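Local atomic coordinates of hypothetical conserved protein (Geobacillus kaustophilus, PDB entry 2YXY), a protein that is of unknown function but belongs to the DUF1811 family of the SH3 clan, pairing an antiparallel helical hairpin with a small antiparallel sheet. Residues A[7-12]-A[16-21]; A[24-29]-A[47-52]; A[89-92]-A[98-101]. One frame throughout, in Å; residues are numbered along the deposited sequence.

Overall arrangement
The three contacts follow one another along the chain. Interactions 1 and 2 share helix 16-36: the first lays the N-terminal loop beside the start of that helix, the second packs its middle against helix 39-54. Their centres are about 11 Å apart and they touch directly, the side chain of Y11 reaching K48, L26 and A52. Interaction 3 lies on the other side of the chain's centre, in the hairpin of strands 87-92 and 100-103 at one edge of the four-stranded antiparallel sheet; its centre is about 27 Å from that of interaction 1 and about 23 Å from that of interaction 2. A helical hairpin and a sheet thus form two parts of one small alpha+beta protein.

Interaction 1: A[7-12]-A[16-21]; sequences EQKRYS and KEELQQ
K9 and E18 meet at about a right angle, the lysine coming from the loop and the glutamate from the first turn of helix 16-36. The K9 ammonium ends at E18 OE1, with NZ to OE1 at 2.8 Å in a salt-bridged hydrogen bond. It approaches OE1 on the syn side, 19° out of the carboxylate plane. K9 can span the gap because its chain is fully extended beyond CG, and its CD passes 3.8 Å from E18 OE2 as the two chains cross. A water closes the pair into a ring: it accepts from K9 NZ at 3.0 Å and donates to E18 OE2 at 2.9 Å. E18 OE2 also takes the backbone N-H of T15, which ties the carboxylate to the residue just before its own helix.

Beside this polar pair lies an apolar one. CG of L19 stands anti to its carbonyl carbon (chi1 -74°), an orientation from which the branch reaches the loop: methyl CD2 lies 4.0 Å from Y11 CB and 3.8 Å from Y11 O. The Y11 ring meets that methyl obliquely and continues past it, its hydroxyl hydrogen-bonded to E22 OE1 and the side chain packing on K48, M51 and A52 of helix 39-54.

Replacing E18 by an alanine would probably leave the K9 ammonium without its carboxylate mate, deprive the water of its acceptor and remove the side-chain bond to the T15 N-H. Chemically, the contact combines a partly exposed charge pair, which is likely to be softened by solvent, with a more sheltered leucine-tyrosine contact; together they hold the N-terminal loop against the helix that follows it.

Interaction 2: A[24-29]-A[47-52]; sequences AMLTEK and RKIAMA
L26 packs on both K48 and I49, and from it the contact runs on to T27 in the next position of helix 16-36. The CB of L26 points toward helix 39-54 and rests 3.6 Å from I49 CG1. Its two methyls turn to the lysine: CD1 lies 3.7 Å from K48 CB, while CD2 reaches the aliphatic chain at CD, 4.0 Å away. The leucine and lysine side chains cross at about a right angle, and the aliphatic part of K48, at CB and CD, does the packing, while the extended chain carries the ammonium away from helix 16-36.

At T27 the side chain crosses that of I49, again nearly at right angles, with OG1 3.7 Å from the CD1 methyl. This is packing; the hydroxyl's polar partner is I23 O, one turn back in its own helix. The I49 methyl gets there with CG1 anti to the carbonyl carbon (chi1 -75°) and CD1 extended onward (chi2 173°).

The short helical segments run nearly antiparallel, at 160°, their axes approaching to 9.6 Å, as expected of a helical hairpin. Y11 of the N-terminal loop packs on L26 and K48, Y45 of helix 39-54 lies against L26, and A50 O receives a hydrogen bond from S105 OG, linking helix 39-54 to the chain beyond strand 100-103.

Interaction 3: A[89-92]-A[98-101]; sequences WGWR and EEEA
The indole of W89 receives the methyl of A101 on one face: CB stands 3.5 Å from the centroid of the six-membered ring, only 2° off its normal, a CH-pi contact between cross-strand neighbours. The same tryptophan ring stacks with Y82 of strand 76-84. E99 approaches it obliquely, its OE1 3.4 Å from W89 CB; that oxygen's salt bridge is to R81. W91 also meets E99 obliquely, with CE3 4.1 Å from E99 CG.

On the side of the sheet to which the E100 side chain points, the R92 guanidinium and the E100 carboxylate lie nearly coplanar, 26° apart. The carboxylate comes to the guanidinium edge, and R92 NE to E100 OE2 is 3.3 Å, a salt bridge whose hydrogen bonds, from NE to both oxygens and from NH1 to OE1, are all weak. E100 reaches out to the arginine with an extended chain whose CG is anti to the backbone N (chi1 164°).

Between these side chains the strands pair through G90 and E100: G90 N to E100 O is 3.0 Å and E100 N to G90 O is 2.8 Å. W89 and A101 form the adjoining non-hydrogen-bonded pair. Past the pairing, a water accepts from R92 N and donates to E98 O, at 2.6 Å, and to E100 OE2, bridging the two segments next to the last direct pair.

The chemistry is that of a beta-hairpin at a sheet edge: two backbone hydrogen bonds between G90 and E100 set the register, the W89-A101 contact lies on one face, the weak R92-E100 salt bridge on the side of E100, and the water bridges the backbones beyond the last pair.

Interaction 1: A[7-12]-A[16-21]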
loop_
_atom_site.group_PDB
_atom_site.type_symbol
_atom_site.label_atom_id
_atom_site.label_comp_id
_atom_site.label_asym_id
_atom_site.label_seq_id
_atom_site.Cartn_x
_atom_site.Cartn_y
_atom_site.Cartn_z
ATOM N N GLU A 7 16.572 -12.476 13.296
ATOM C CA GLU A 7 15.414 -13.096 12.598
ATOM C C GLU A 7 14.326 -12.046 12.340
ATOM O O GLU A 7 14.067 -11.190 13.179
ATOM C CB GLU A 7 14.902 -14.287 13.422
ATOM C CG GLU A 7 15.883 -15.481 13.379
ATOM C CD GLU A 7 15.678 -16.517 14.482
ATOM O OE1 GLU A 7 14.588 -17.122 14.565
ATOM O OE2 GLU A 7 16.627 -16.731 15.272
ATOM N N GLN A 8 13.682 -12.139 11.182
ATOM C CA GLN A 8 12.686 -11.167 10.741
ATOM C C GLN A 8 11.708 -10.389 11.617
ATOM O O GLN A 8 10.807 -10.920 12.268
ATOM C CB GLN A 8 11.910 -11.718 9.539
ATOM C CG GLN A 8 12.425 -11.112 8.227
ATOM C CD GLN A 8 11.327 -10.751 7.227
ATOM O OE1 GLN A 8 10.568 -11.617 6.786
ATOM N NE2 GLN A 8 11.248 -9.464 6.858
ATOM N N LYS A 9 11.907 -9.081 11.590
ATOM C CA LYS A 9 11.032 -8.173 12.301
ATOM C C LYS A 9 9.822 -7.925 11.391
ATOM O O LYS A 9 9.945 -7.895 10.160
ATOM C CB LYS A 9 11.735 -6.827 12.546
ATOM C CG LYS A 9 12.948 -6.901 13.458
ATOM C CD LYS A 9 13.632 -5.546 13.649
ATOM C CE LYS A 9 14.793 -5.651 14.653
ATOM N NZ LYS A 9 15.554 -4.379 14.784
ATOM N N ARG A 10 8.667 -7.753 12.010
ATOM C CA ARG A 10 7.434 -7.406 11.319
ATOM C C ARG A 10 7.589 -5.944 10.884
ATOM O O ARG A 10 8.297 -5.177 11.533
ATOM C CB ARG A 10 6.269 -7.541 12.292
ATOM C CG ARG A 10 5.743 -8.943 12.312
ATOM C CD ARG A 10 5.299 -9.415 13.669
ATOM N NE ARG A 10 4.228 -8.641 14.277
ATOM C CZ ARG A 10 3.511 -9.096 15.303
ATOM N NH1 ARG A 10 3.764 -10.310 15.793
ATOM N NH2 ARG A 10 2.572 -8.340 15.866
ATOM N N TYR A 11 6.943 -5.551 9.792
ATOM C CA TYR A 11 7.074 -4.173 9.352
ATOM C C TYR A 11 6.655 -3.186 10.443
ATOM O O TYR A 11 7.244 -2.094 10.573
ATOM C CB TYR A 11 6.290 -3.932 8.045
ATOM C CG TYR A 11 6.780 -4.763 6.848
ATOM C CD1 TYR A 11 8.026 -5.412 6.869
ATOM C CD2 TYR A 11 5.984 -4.908 5.708
ATOM C CE1 TYR A 11 8.456 -6.187 5.795
ATOM C CE2 TYR A 11 6.396 -5.679 4.627
ATOM C CZ TYR A 11 7.616 -6.322 4.667
ATOM O OH TYR A 11 7.951 -7.140 3.611
ATOM N N SER A 12 5.678 -3.577 11.253
ATOM C CA SER A 12 5.198 -2.696 12.327
ATOM C C SER A 12 6.210 -2.470 13.456
ATOM O O SER A 12 5.984 -1.633 14.322
ATOM C CB SER A 12 3.896 -3.231 12.934
ATOM O OG SER A 12 4.143 -4.390 13.708
ATOM N N LYS A 16 12.633 3.400 10.374
ATOM C CA LYS A 16 12.514 3.882 9.010
ATOM C C LYS A 16 13.657 3.312 8.173
ATOM O O LYS A 16 13.463 2.864 7.035
ATOM C CB LYS A 16 12.533 5.421 8.993
ATOM C CG LYS A 16 11.930 6.021 7.695
ATOM C CD LYS A 16 12.273 7.473 7.534
ATOM C CE LYS A 16 11.298 8.182 6.627
ATOM N NZ LYS A 16 11.119 7.541 5.306
ATOM N N GLU A 17 14.855 3.316 8.739
ATOM C CA GLU A 17 16.010 2.776 8.026
ATOM C C GLU A 17 15.798 1.305 7.635
ATOM O O GLU A 17 16.161 0.893 6.536
ATOM C CB GLU A 17 17.257 2.909 8.891
ATOM C CG GLU A 17 18.425 3.550 8.176
ATOM C CD GLU A 17 19.091 2.622 7.191
ATOM O OE1 GLU A 17 18.458 2.252 6.177
ATOM O OE2 GLU A 17 20.261 2.255 7.436
ATOM N N GLU A 18 15.194 0.523 8.528
ATOM C CA GLU A 18 14.942 -0.885 8.261
ATOM C C GLU A 18 13.851 -1.059 7.211
ATOM O O GLU A 18 13.941 -1.934 6.358
ATOM C CB GLU A 18 14.582 -1.607 9.568
ATOM C CG GLU A 18 15.812 -1.761 10.494
ATOM C CD GLU A 18 15.439 -2.213 11.897
ATOM O OE1 GLU A 18 16.331 -2.753 12.577
ATOM O OE2 GLU A 18 14.275 -2.008 12.336
ATOM N N LEU A 19 12.824 -0.221 7.269
ATOM C CA LEU A 19 11.765 -0.297 6.284
ATOM C C LEU A 19 12.344 0.019 4.910
ATOM O O LEU A 19 12.048 -0.690 3.955
ATOM C CB LEU A 19 10.631 0.674 6.625
ATOM C CG LEU A 19 9.794 0.161 7.807
ATOM C CD1 LEU A 19 8.948 1.315 8.409
ATOM C CD2 LEU A 19 8.891 -1.006 7.320
ATOM N N GLN A 20 13.194 1.048 4.821
ATOM C CA GLN A 20 13.793 1.437 3.529
ATOM C C GLN A 20 14.655 0.335 2.921
ATOM O O GLN A 20 14.636 0.124 1.697
ATOM C CB GLN A 20 14.644 2.704 3.671
ATOM C CG GLN A 20 13.836 3.974 3.884
ATOM C CD GLN A 20 13.238 4.519 2.595
ATOM O OE1 GLN A 20 12.594 3.792 1.825
ATOM N NE2 GLN A 20 13.439 5.811 2.357
ATOM N N GLN A 21 15.433 -0.333 3.776
ATOM C CA GLN A 21 16.285 -1.438 3.352
ATOM C C GLN A 21 15.401 -2.611 2.890
ATOM O O GLN A 21 15.716 -3.285 1.915
ATOM C CB GLN A 21 17.208 -1.879 4.510
ATOM C CG GLN A 21 18.120 -0.726 4.952
ATOM C CD GLN A 21 18.968 -1.016 6.175
ATOM O OE1 GLN A 21 18.461 -1.424 7.225
ATOM N NE2 GLN A 21 20.269 -0.775 6.054
HETATM O O HOH W 1 13.192 -2.522 14.929
#

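Interaction 2: A[24-29]-A[47-52]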
loop_
_atom_site.group_PDB
_atom_site.type_symbol
_atom_site.label_atom_id
_atom_site.label_comp_id
_atom_site.label_asym_id
_atom_site.label_seq_id
_atom_site.Cartn_x
_atom_site.Cartn_y
_atom_site.Cartn_z
ATOM N N ALA A 24 14.133 -1.705 -0.520
ATOM C CA ALA A 24 15.176 -1.818 -1.551
ATOM C C ALA A 24 15.358 -3.295 -1.945
ATOM O O ALA A 24 15.536 -3.625 -3.110
ATOM C CB ALA A 24 16.530 -1.232 -1.041
ATOM N N MET A 25 15.327 -4.179 -0.964
ATOM C CA MET A 25 15.481 -5.606 -1.224
ATOM C C MET A 25 14.276 -6.147 -2.019
ATOM O O MET A 25 14.435 -6.897 -2.984
ATOM C CB MET A 25 15.612 -6.338 0.114
ATOM C CG MET A 25 15.591 -7.887 0.055
ATOM S SD MET A 25 13.925 -8.612 0.096
ATOM C CE MET A 25 13.481 -8.534 1.890
ATOM N N LEU A 26 13.072 -5.762 -1.604
ATOM C CA LEU A 26 11.848 -6.200 -2.271
ATOM C C LEU A 26 11.812 -5.648 -3.703
ATOM O O LEU A 26 11.398 -6.344 -4.649
ATOM C CB LEU A 26 10.623 -5.703 -1.491
ATOM C CG LEU A 26 10.343 -6.251 -0.078
ATOM C CD1 LEU A 26 9.256 -5.409 0.642
ATOM C CD2 LEU A 26 9.908 -7.706 -0.192
ATOM N N THR A 27 12.266 -4.405 -3.858
ATOM C CA THR A 27 12.279 -3.751 -5.163
ATOM C C THR A 27 13.161 -4.510 -6.155
ATOM O O THR A 27 12.785 -4.679 -7.314
ATOM C CB THR A 27 12.740 -2.291 -5.022
ATOM O OG1 THR A 27 11.770 -1.584 -4.242
ATOM C CG2 THR A 27 12.898 -1.588 -6.413
ATOM N N GLU A 28 14.313 -4.994 -5.698
ATOM C CA GLU A 28 15.213 -5.738 -6.574
ATOM C C GLU A 28 14.605 -7.105 -6.966
ATOM O O GLU A 28 14.737 -7.547 -8.103
ATOM C CB GLU A 28 16.592 -5.899 -5.905
ATOM C CG GLU A 28 17.579 -6.767 -6.707
ATOM C CD GLU A 28 17.997 -6.148 -8.047
ATOM O OE1 GLU A 28 18.557 -6.893 -8.883
ATOM O OE2 GLU A 28 17.787 -4.932 -8.269
ATOM N N LYS A 29 13.941 -7.775 -6.036
ATOM C CA LYS A 29 13.291 -9.033 -6.368
ATOM C C LYS A 29 12.103 -8.757 -7.312
ATOM O O LYS A 29 11.854 -9.509 -8.251
ATOM C CB LYS A 29 12.767 -9.721 -5.105
ATOM C CG LYS A 29 13.842 -10.299 -4.197
ATOM C CD LYS A 29 13.172 -10.833 -2.940
ATOM C CE LYS A 29 14.163 -11.591 -2.057
ATOM N NZ LYS A 29 13.418 -12.161 -0.883
ATOM N N ARG A 47 2.860 -5.931 -3.167
ATOM C CA ARG A 47 2.014 -5.795 -1.974
ATOM C C ARG A 47 2.877 -5.555 -0.744
ATOM O O ARG A 47 2.547 -4.724 0.102
ATOM C CB ARG A 47 1.202 -7.062 -1.715
ATOM C CG ARG A 47 -0.010 -7.228 -2.590
ATOM C CD ARG A 47 -0.660 -8.562 -2.287
ATOM N NE ARG A 47 -2.012 -8.649 -2.814
ATOM C CZ ARG A 47 -3.075 -8.124 -2.216
ATOM N NH1 ARG A 47 -4.278 -8.245 -2.767
ATOM N NH2 ARG A 47 -2.933 -7.499 -1.056
ATOM N N LYS A 48 3.971 -6.309 -0.624
ATOM C CA LYS A 48 4.863 -6.157 0.521
ATOM C C LYS A 48 5.476 -4.771 0.546
ATOM O O LYS A 48 5.649 -4.175 1.614
ATOM C CB LYS A 48 5.983 -7.213 0.486
ATOM C CG LYS A 48 5.452 -8.619 0.769
ATOM C CD LYS A 48 6.579 -9.656 0.824
ATOM C CE LYS A 48 6.024 -11.031 1.174
ATOM N NZ LYS A 48 7.124 -11.967 1.560
ATOM N N ILE A 49 5.816 -4.262 -0.639
ATOM C CA ILE A 49 6.398 -2.925 -0.764
ATOM C C ILE A 49 5.376 -1.892 -0.301
ATOM O O ILE A 49 5.701 -0.996 0.456
ATOM C CB ILE A 49 6.822 -2.641 -2.255
ATOM C CG1 ILE A 49 8.111 -3.426 -2.571
ATOM C CG2 ILE A 49 7.042 -1.124 -2.493
ATOM C CD1 ILE A 49 8.545 -3.365 -4.084
ATOM N N ALA A 50 4.140 -2.026 -0.773
ATOM C CA ALA A 50 3.086 -1.099 -0.379
ATOM C C ALA A 50 2.945 -1.103 1.153
ATOM O O ALA A 50 2.779 -0.046 1.786
ATOM C CB ALA A 50 1.751 -1.516 -1.030
ATOM N N MET A 51 2.996 -2.291 1.749
ATOM C CA MET A 51 2.858 -2.387 3.201
ATOM C C MET A 51 4.015 -1.719 3.904
ATOM O O MET A 51 3.805 -0.971 4.849
ATOM C CB MET A 51 2.749 -3.847 3.648
ATOM C CG MET A 51 1.398 -4.456 3.383
ATOM S SD MET A 51 0.034 -3.510 4.123
ATOM C CE MET A 51 0.432 -3.563 5.829
ATOM N N ALA A 52 5.241 -1.988 3.459
ATOM C CA ALA A 52 6.370 -1.353 4.103
ATOM C C ALA A 52 6.266 0.178 3.956
ATOM O O ALA A 52 6.580 0.912 4.892
ATOM C CB ALA A 52 7.680 -1.863 3.514
#

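Interaction 3: A[89-92]-A[98-101]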
loop_
_atom_site.group_PDB
_atom_site.type_symbol
_atom_site.label_atom_id
_atom_site.label_comp_id
_atom_site.label_asym_id
_atom_site.label_seq_id
_atom_site.Cartn_x
_atom_site.Cartn_y
_atom_site.Cartn_z
ATOM N N TRP A 89 -10.224 1.554 5.446
ATOM C CA TRP A 89 -11.306 0.671 5.032
ATOM C C TRP A 89 -12.288 1.568 4.287
ATOM O O TRP A 89 -12.634 2.651 4.762
ATOM C CB TRP A 89 -11.993 0.063 6.240
ATOM C CG TRP A 89 -11.095 -0.792 7.039
ATOM C CD1 TRP A 89 -10.130 -0.387 7.921
ATOM C CD2 TRP A 89 -11.065 -2.211 7.029
ATOM N NE1 TRP A 89 -9.503 -1.480 8.462
ATOM C CE2 TRP A 89 -10.061 -2.615 7.931
ATOM C CE3 TRP A 89 -11.791 -3.189 6.342
ATOM C CZ2 TRP A 89 -9.766 -3.952 8.169
ATOM C CZ3 TRP A 89 -11.499 -4.520 6.575
ATOM C CH2 TRP A 89 -10.493 -4.891 7.483
ATOM N N GLY A 90 -12.728 1.112 3.127
ATOM C CA GLY A 90 -13.642 1.899 2.319
ATOM C C GLY A 90 -13.964 1.140 1.052
ATOM O O GLY A 90 -13.965 -0.091 1.050
ATOM N N TRP A 91 -14.217 1.854 -0.035
ATOM C CA TRP A 91 -14.551 1.188 -1.288
ATOM C C TRP A 91 -14.185 2.010 -2.513
ATOM O O TRP A 91 -14.167 3.245 -2.463
ATOM C CB TRP A 91 -16.047 0.855 -1.298
ATOM C CG TRP A 91 -16.877 1.924 -0.655
ATOM C CD1 TRP A 91 -17.099 3.183 -1.133
ATOM C CD2 TRP A 91 -17.507 1.868 0.633
ATOM N NE1 TRP A 91 -17.821 3.919 -0.222
ATOM C CE2 TRP A 91 -18.088 3.136 0.873
ATOM C CE3 TRP A 91 -17.642 0.868 1.613
ATOM C CZ2 TRP A 91 -18.786 3.436 2.053
ATOM C CZ3 TRP A 91 -18.338 1.167 2.790
ATOM C CH2 TRP A 91 -18.902 2.441 2.995
ATOM N N ARG A 92 -13.877 1.317 -3.608
ATOM C CA ARG A 92 -13.529 1.982 -4.857
ATOM C C ARG A 92 -14.823 2.451 -5.503
ATOM O O ARG A 92 -15.783 1.696 -5.575
ATOM C CB ARG A 92 -12.817 1.014 -5.803
ATOM C CG ARG A 92 -11.495 0.482 -5.269
ATOM C CD ARG A 92 -11.074 -0.777 -6.032
ATOM N NE ARG A 92 -9.835 -1.370 -5.524
ATOM C CZ ARG A 92 -8.618 -1.085 -5.983
ATOM N NH1 ARG A 92 -7.549 -1.678 -5.457
ATOM N NH2 ARG A 92 -8.464 -0.221 -6.977
ATOM N N GLU A 98 -18.486 -3.126 -2.360
ATOM C CA GLU A 98 -17.882 -4.029 -1.385
ATOM C C GLU A 98 -16.774 -3.345 -0.577
ATOM O O GLU A 98 -15.877 -2.725 -1.150
ATOM C CB GLU A 98 -17.309 -5.239 -2.126
ATOM C CG GLU A 98 -16.968 -6.418 -1.247
ATOM C CD GLU A 98 -18.169 -6.915 -0.475
ATOM O OE1 GLU A 98 -19.266 -7.046 -1.026
ATOM O OE2 GLU A 98 -17.971 -7.206 0.806
ATOM N N GLU A 99 -16.820 -3.459 0.750
ATOM C CA GLU A 99 -15.788 -2.832 1.567
ATOM C C GLU A 99 -14.455 -3.524 1.324
ATOM O O GLU A 99 -14.408 -4.706 0.956
ATOM C CB GLU A 99 -16.125 -2.885 3.056
ATOM C CG GLU A 99 -15.434 -1.769 3.827
ATOM C CD GLU A 99 -15.542 -1.911 5.325
ATOM O OE1 GLU A 99 -15.255 -0.921 6.029
ATOM O OE2 GLU A 99 -15.897 -3.007 5.801
ATOM N N GLU A 100 -13.370 -2.788 1.545
ATOM C CA GLU A 100 -12.037 -3.317 1.310
ATOM C C GLU A 100 -11.009 -2.541 2.132
ATOM O O GLU A 100 -11.154 -1.337 2.324
ATOM C CB GLU A 100 -11.755 -3.193 -0.188
ATOM C CG GLU A 100 -10.333 -3.324 -0.634
ATOM C CD GLU A 100 -10.168 -2.906 -2.081
ATOM O OE1 GLU A 100 -9.049 -3.035 -2.622
ATOM O OE2 GLU A 100 -11.167 -2.440 -2.677
ATOM N N ALA A 101 -9.979 -3.238 2.617
ATOM C CA ALA A 101 -8.918 -2.608 3.409
ATOM C C ALA A 101 -7.730 -2.307 2.497
ATOM O O ALA A 101 -7.166 -3.202 1.872
ATOM C CB ALA A 101 -8.485 -3.530 4.552
HETATM O O HOH W 2 -14.275 -1.703 -2.851
#